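Local coordinates for protein 6-phosphogluconolactonase (PDB 3CSS) that probably hydrolyses 6-phosphogluconolactone to 6-phosphogluconate, the second step of the oxidative branch of the pentose phosphate pathway, at residues Tyr53-Leu56 and His57-Leu61; Glu134-Leu137 and Leu138-Pro142. All blocks are in the same frame, centred on the assembly; numbering follows the deposited sequence. Where two conformers were deposited one is given.

Contact 1 (Tyr53-Leu56 and His57-Leu61)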
ATOM      1  N   TYR A  53      -1.479   7.492  10.777  1.00 18.72           N
ATOM      2  CA  TYR A  53      -1.628   6.443  11.767  1.00 18.92           C
ATOM      3  C   TYR A  53      -1.705   7.007  13.196  1.00 19.38           C
ATOM      4  O   TYR A  53      -2.542   6.572  13.996  1.00 19.98           O
ATOM      5  CB  TYR A  53      -0.529   5.391  11.622  1.00 18.73           C
ATOM      6  CG  TYR A  53      -0.435   4.770  10.235  1.00 17.91           C
ATOM      7  CD1 TYR A  53      -1.516   4.813   9.325  1.00 20.01           C
ATOM      8  CD2 TYR A  53       0.720   4.127   9.837  1.00 18.71           C
ATOM      9  CE1 TYR A  53      -1.420   4.259   8.069  1.00 20.66           C
ATOM     10  CE2 TYR A  53       0.822   3.557   8.556  1.00 18.52           C
ATOM     11  CZ  TYR A  53      -0.240   3.634   7.678  1.00 18.28           C
ATOM     12  OH  TYR A  53      -0.140   3.090   6.406  1.00 20.53           O
ATOM     13  N   GLU A  54      -0.859   7.988  13.491  1.00 19.20           N
ATOM     14  CA  GLU A  54      -0.871   8.649  14.789  1.00 20.29           C
ATOM     15  C   GLU A  54      -2.216   9.327  15.037  1.00 20.39           C
ATOM     16  O   GLU A  54      -2.766   9.270  16.146  1.00 20.75           O
ATOM     17  CB  GLU A  54       0.293   9.645  14.876  1.00 19.99           C
ATOM     18  CG  GLU A  54       1.654   8.960  14.905  1.00 21.08           C
ATOM     19  CD  GLU A  54       2.802   9.922  14.947  1.00 23.68           C
ATOM     20  OE1 GLU A  54       2.555  11.141  14.894  1.00 22.28           O
ATOM     21  OE2 GLU A  54       3.947   9.450  15.052  1.00 23.96           O
ATOM     22  N   GLU A  55      -2.745   9.967  14.002  1.00 20.98           N
ATOM     23  CA  GLU A  55      -4.029  10.653  14.117  0.50 21.33           C
ATOM     24  C   GLU A  55      -5.166   9.652  14.336  1.00 21.38           C
ATOM     25  O   GLU A  55      -6.030   9.873  15.177  1.00 21.48           O
ATOM     26  CB  GLU A  55      -4.308  11.522  12.899  0.50 21.84           C
ATOM     27  CG  GLU A  55      -5.558  12.371  13.049  0.50 23.21           C
ATOM     28  CD  GLU A  55      -5.563  13.528  12.111  0.50 26.60           C
ATOM     29  OE1 GLU A  55      -4.564  13.681  11.368  0.50 29.24           O
ATOM     30  OE2 GLU A  55      -6.556  14.288  12.122  0.50 28.08           O
ATOM     31  N   LEU A  56      -5.172   8.548  13.590  1.00 21.44           N
ATOM     32  CA  LEU A  56      -6.137   7.473  13.853  1.00 21.69           C
ATOM     33  C   LEU A  56      -6.038   6.953  15.294  1.00 21.78           C
ATOM     34  O   LEU A  56      -7.051   6.674  15.955  1.00 21.80           O
ATOM     35  CB  LEU A  56      -5.913   6.312  12.889  1.00 21.70           C
ATOM     36  CG  LEU A  56      -6.245   6.587  11.422  1.00 21.79           C
ATOM     37  CD1 LEU A  56      -5.715   5.423  10.548  1.00 22.41           C
ATOM     38  CD2 LEU A  56      -7.760   6.810  11.200  1.00 22.95           C
ATOM     39  N   HIS A  57      -4.816   6.823  15.792  1.00 21.77           N
ATOM     40  CA  HIS A  57      -4.620   6.354  17.168  1.00 21.92           C
ATOM     41  C   HIS A  57      -5.233   7.305  18.213  1.00 22.47           C
ATOM     42  O   HIS A  57      -5.827   6.859  19.209  1.00 21.86           O
ATOM     43  CB  HIS A  57      -3.146   6.153  17.467  1.00 21.80           C
ATOM     44  CG  HIS A  57      -2.892   5.569  18.820  1.00 20.77           C
ATOM     45  ND1 HIS A  57      -2.794   6.351  19.948  1.00 20.53           N
ATOM     46  CD2 HIS A  57      -2.764   4.287  19.233  1.00 20.79           C
ATOM     47  CE1 HIS A  57      -2.581   5.572  20.998  1.00 20.51           C
ATOM     48  NE2 HIS A  57      -2.554   4.314  20.587  1.00 20.81           N
ATOM     49  N   GLU A  58      -5.074   8.608  17.981  1.00 23.22           N
ATOM     50  CA  GLU A  58      -5.569   9.610  18.912  1.00 24.28           C
ATOM     51  C   GLU A  58      -7.073   9.824  18.840  1.00 24.72           C
ATOM     52  O   GLU A  58      -7.701  10.065  19.870  1.00 24.26           O
ATOM     53  CB  GLU A  58      -4.845  10.933  18.680  1.00 24.39           C
ATOM     54  CG  GLU A  58      -3.364  10.851  18.965  1.00 25.24           C
ATOM     55  CD  GLU A  58      -3.082  10.225  20.333  1.00 27.09           C
ATOM     56  OE1 GLU A  58      -3.583  10.784  21.344  1.00 25.17           O
ATOM     57  OE2 GLU A  58      -2.376   9.183  20.392  1.00 25.55           O
ATOM     58  N   LYS A  59      -7.648   9.719  17.645  1.00 24.85           N
ATOM     59  CA  LYS A  59      -9.034  10.131  17.412  1.00 26.07           C
ATOM     60  C   LYS A  59     -10.028   8.978  17.263  1.00 26.08           C
ATOM     61  O   LYS A  59     -11.197   9.121  17.629  1.00 26.79           O
ATOM     62  CB  LYS A  59      -9.120  11.012  16.166  1.00 26.66           C
ATOM     63  CG  LYS A  59      -8.243  12.265  16.169  1.00 29.13           C
ATOM     64  CD  LYS A  59      -8.590  13.218  17.296  1.00 31.96           C
ATOM     65  CE  LYS A  59      -7.824  14.530  17.176  1.00 33.86           C
ATOM     66  NZ  LYS A  59      -7.945  15.376  18.392  1.00 34.60           N
ATOM     67  N   ASP A  60      -9.586   7.845  16.717  1.00 25.70           N
ATOM     68  CA  ASP A  60     -10.507   6.803  16.267  1.00 25.57           C
ATOM     69  C   ASP A  60     -10.250   5.436  16.888  1.00 25.41           C
ATOM     70  O   ASP A  60     -10.739   4.413  16.375  1.00 25.04           O
ATOM     71  CB  ASP A  60     -10.408   6.691  14.748  1.00 25.98           C
ATOM     72  CG  ASP A  60     -10.593   8.025  14.055  1.00 26.42           C
ATOM     73  OD1 ASP A  60     -11.619   8.698  14.293  1.00 28.11           O
ATOM     74  OD2 ASP A  60      -9.708   8.407  13.265  1.00 27.71           O
ATOM     75  N   LEU A  61      -9.517   5.417  18.002  1.00 24.93           N
ATOM     76  CA  LEU A  61      -9.061   4.160  18.583  1.00 24.66           C
ATOM     77  C   LEU A  61     -10.235   3.285  19.020  1.00 24.66           C
ATOM     78  O   LEU A  61     -10.168   2.061  18.913  1.00 24.86           O
ATOM     79  CB  LEU A  61      -8.107   4.409  19.761  1.00 24.66           C
ATOM     80  CG  LEU A  61      -7.379   3.175  20.301  1.00 25.43           C
ATOM     81  CD1 LEU A  61      -6.584   2.462  19.189  1.00 24.35           C
ATOM     82  CD2 LEU A  61      -6.476   3.546  21.473  1.00 25.86           C
TER
HETATM   83  O   HOH W   1      -0.747   8.900  18.325  1.00 33.69           O
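Tyr-53 to Leu-56 hand their carbonyl oxygens to the amide groups of His-57 to Asp-60, four successive i to i+4 hydrogen bonds that close the last turns of helix 50-59. The final one, Asp-60 N to Leu-56 O, is 2.9 Å long. Asp-60 is the first residue to leave helical backbone angles, and helix 61-65 begins directly after it. Helices 50-59 and 61-65 lie on the connection between strands 39-43 and 69-77. These strands are parallel neighbours in the main sheet, so this is a beta-alpha-beta crossover, consistent with the Rossmann-like clan of the family.

On the buried side Leu-56 and Asp-60 meet at an angle. Methyl CD2 of Leu-56 lies 3.3 Å from OD2 of Asp-60. The same OD2 forms a salt bridge with Arg-22. The carboxylate is thus set between an apolar branch of its own helix and a charge on helix 14-30.

Glu-55 and Lys-59 touch through their aliphatic parts. In the conformer given, CG of Glu-55 lies 4.1 Å from CG of Lys-59, whose chain bends at chi2.

On another side Glu-58 folds back on the helix. Its CG sits 3.3 Å from Glu-54 O, and a water donates to both Glu-54 O and Glu-58 OE2. His-57 ND1 donates to the same OE2 over 2.9 Å. The carboxylate oxygen lies close to the imidazole plane, but the ring nitrogen reaches it from above the carboxylate plane. A methyl of Leu-61, CD2, lies over one ring face near its rim. NE2 bonds to Asp-98.

Both ring nitrogens therefore have carboxylate partners. This fixes the ring's rotation and would probably favour a protonated imidazole. The Asp-60 to Arg-22 pair joins the helix end to helix 14-30.

Contact 2 (Glu134-Leu137 and Leu138-Pro142). Unlike the reference sequence in segment 134-137: Val-135 (reference Ala).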
ATOM      1  N   GLU A 134       0.343 -14.741   1.074  1.00 25.89           N
ATOM      2  CA  GLU A 134      -0.769 -14.949   0.145  1.00 26.08           C
ATOM      3  C   GLU A 134      -1.802 -15.959   0.663  1.00 25.85           C
ATOM      4  O   GLU A 134      -3.003 -15.727   0.593  1.00 25.65           O
ATOM      5  CB  GLU A 134      -0.237 -15.390  -1.214  1.00 26.27           C
ATOM      6  CG  GLU A 134      -1.320 -15.824  -2.160  1.00 26.53           C
ATOM      7  CD  GLU A 134      -0.844 -15.934  -3.595  1.00 29.05           C
ATOM      8  OE1 GLU A 134      -0.052 -15.078  -4.044  1.00 30.90           O
ATOM      9  OE2 GLU A 134      -1.265 -16.909  -4.261  1.00 31.47           O
ATOM     10  N   VAL A 135      -1.316 -17.086   1.167  1.00 26.00           N
ATOM     11  CA  VAL A 135      -2.172 -18.093   1.795  1.00 25.80           C
ATOM     12  C   VAL A 135      -2.992 -17.472   2.927  1.00 25.84           C
ATOM     13  O   VAL A 135      -4.215 -17.685   3.023  1.00 25.39           O
ATOM     14  CB  VAL A 135      -1.331 -19.277   2.330  1.00 26.28           C
ATOM     15  CG1 VAL A 135      -2.200 -20.203   3.169  1.00 25.53           C
ATOM     16  CG2 VAL A 135      -0.679 -20.044   1.173  1.00 26.71           C
ATOM     17  N   LYS A 136      -2.322 -16.685   3.767  1.00 25.57           N
ATOM     18  CA  LYS A 136      -2.985 -16.031   4.888  1.00 25.69           C
ATOM     19  C   LYS A 136      -4.066 -15.066   4.403  1.00 24.96           C
ATOM     20  O   LYS A 136      -5.170 -15.054   4.937  1.00 24.82           O
ATOM     21  CB  LYS A 136      -1.960 -15.310   5.775  1.00 26.54           C
ATOM     22  CG  LYS A 136      -2.265 -15.365   7.217  1.00 29.23           C
ATOM     23  CD  LYS A 136      -1.294 -14.551   8.041  1.00 31.48           C
ATOM     24  CE  LYS A 136      -0.130 -15.370   8.562  1.00 33.24           C
ATOM     25  NZ  LYS A 136       0.599 -14.611   9.605  1.00 33.33           N
ATOM     26  N   LEU A 137      -3.752 -14.266   3.379  1.00 24.14           N
ATOM     27  CA  LEU A 137      -4.710 -13.294   2.839  1.00 24.04           C
ATOM     28  C   LEU A 137      -5.937 -14.005   2.248  1.00 24.73           C
ATOM     29  O   LEU A 137      -7.073 -13.620   2.500  1.00 25.67           O
ATOM     30  CB  LEU A 137      -4.045 -12.396   1.785  1.00 23.88           C
ATOM     31  CG  LEU A 137      -2.970 -11.420   2.307  1.00 23.10           C
ATOM     32  CD1 LEU A 137      -2.303 -10.691   1.124  1.00 25.05           C
ATOM     33  CD2 LEU A 137      -3.544 -10.411   3.364  1.00 22.76           C
ATOM     34  N   LEU A 138      -5.690 -15.065   1.492  1.00 25.08           N
ATOM     35  CA  LEU A 138      -6.771 -15.794   0.826  1.00 25.83           C
ATOM     36  C   LEU A 138      -7.669 -16.502   1.846  1.00 26.99           C
ATOM     37  O   LEU A 138      -8.843 -16.759   1.570  1.00 28.33           O
ATOM     38  CB  LEU A 138      -6.196 -16.778  -0.175  1.00 25.92           C
ATOM     39  CG  LEU A 138      -5.583 -16.179  -1.442  1.00 25.66           C
ATOM     40  CD1 LEU A 138      -4.790 -17.232  -2.200  1.00 26.66           C
ATOM     41  CD2 LEU A 138      -6.636 -15.553  -2.341  1.00 26.11           C
ATOM     42  N   ASN A 139      -7.112 -16.803   3.017  1.00 27.27           N
ATOM     43  CA  ASN A 139      -7.846 -17.480   4.102  1.00 28.44           C
ATOM     44  C   ASN A 139      -8.613 -16.520   5.019  1.00 28.30           C
ATOM     45  O   ASN A 139      -9.626 -16.899   5.598  1.00 28.92           O
ATOM     46  CB  ASN A 139      -6.861 -18.273   4.966  1.00 28.87           C
ATOM     47  CG  ASN A 139      -6.464 -19.611   4.353  1.00 33.20           C
ATOM     48  OD1 ASN A 139      -7.076 -20.102   3.393  1.00 38.37           O
ATOM     49  ND2 ASN A 139      -5.459 -20.245   4.960  1.00 38.92           N
ATOM     50  N   CYS A 140      -8.129 -15.285   5.159  1.00 28.07           N
ATOM     51  CA  CYS A 140      -8.632 -14.361   6.196  1.00 27.92           C
ATOM     52  C   CYS A 140      -9.417 -13.160   5.686  1.00 27.65           C
ATOM     53  O   CYS A 140     -10.121 -12.526   6.472  1.00 26.39           O
ATOM     54  CB  CYS A 140      -7.470 -13.825   7.034  1.00 28.08           C
ATOM     55  SG  CYS A 140      -6.565 -15.109   7.898  1.00 31.26           S
ATOM     56  N   LEU A 141      -9.232 -12.806   4.403  1.00 27.05           N
ATOM     57  CA  LEU A 141      -9.948 -11.693   3.791  1.00 26.64           C
ATOM     58  C   LEU A 141     -11.128 -12.144   2.903  1.00 26.73           C
ATOM     59  O   LEU A 141     -11.192 -13.305   2.470  1.00 26.60           O
ATOM     60  CB  LEU A 141      -8.985 -10.832   2.953  1.00 26.65           C
ATOM     61  CG  LEU A 141      -8.190  -9.741   3.666  1.00 26.96           C
ATOM     62  CD1 LEU A 141      -7.405 -10.303   4.864  1.00 27.27           C
ATOM     63  CD2 LEU A 141      -7.278  -9.041   2.645  1.00 26.49           C
ATOM     64  N   PRO A 142     -12.079 -11.224   2.650  1.00 26.89           N
ATOM     65  CA  PRO A 142     -13.086 -11.460   1.627  1.00 27.13           C
ATOM     66  C   PRO A 142     -12.404 -11.556   0.268  1.00 26.41           C
ATOM     67  O   PRO A 142     -11.602 -10.688  -0.084  1.00 25.50           O
ATOM     68  CB  PRO A 142     -13.972 -10.201   1.678  1.00 27.44           C
ATOM     69  CG  PRO A 142     -13.464  -9.377   2.757  1.00 28.09           C
ATOM     70  CD  PRO A 142     -12.096  -9.825   3.105  1.00 27.23           C
TER
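Leu-138 N bonds to Glu-134 O over 2.9 Å, and Leu-141 N bonds to Leu-137 O over 3.0 Å. Between these two i to i+4 bonds the helix end is less regular. Asn-139 N makes weak bonds to the carbonyls of both Val-135 and Lys-136, and Cys-140 N makes weak bonds to those of Lys-136 and Leu-137. Leu-141 is the first residue outside helical backbone angles.

The packing contacts run along several sides. Leu-137 and Leu-141 lie alongside each other on the buried one, with their CD2 methyls 4.0 Å apart. Both also touch Ile-72 of strand 69-77. Glu-134 and Leu-138 run the same way, CG of Glu-134 being 3.7 Å from CD1 of Leu-138. Glu-134 carries its CG opposite its own amide nitrogen (chi1 171°), which brings the methylene beside that methyl. Asn-139 lies alongside Val-135, with ND2 3.7 Å from CG1 of Val-135.

Of the polar side chains, Cys-140 places SG 3.3 Å from Lys-136 O. Glu-134 OE1 accepts from the amides of Val-185 and Val-186, and Lys-136 NZ bonds to Ser-106 O.

The chemistry is thus split by position. Leu-137 and Leu-141 pack on the sheet, while the ends of Glu-134 and Lys-136 bind backbone groups of neighbouring segments.

How the contacts relate
Both contacts are local and follow in series. They neither nest nor cross, and neither closes a long loop. From the N terminus, the chain passes helix 14-30 and strand 39-43 before contact 1 closes the end of helix 50-59. Contact 1 joins that end to helix 14-30 and the region of helix 87-96. After helix 61-65 comes strand 69-77, beside strand 39-43 in the main mixed sheet. Contact 2 later closes the end of helix 123-140. That end and the residues just after it pack on these two strands and lead into strand 143-145. The centres of contact 1 and contact 2 are about 26 Å apart, and the two do not touch.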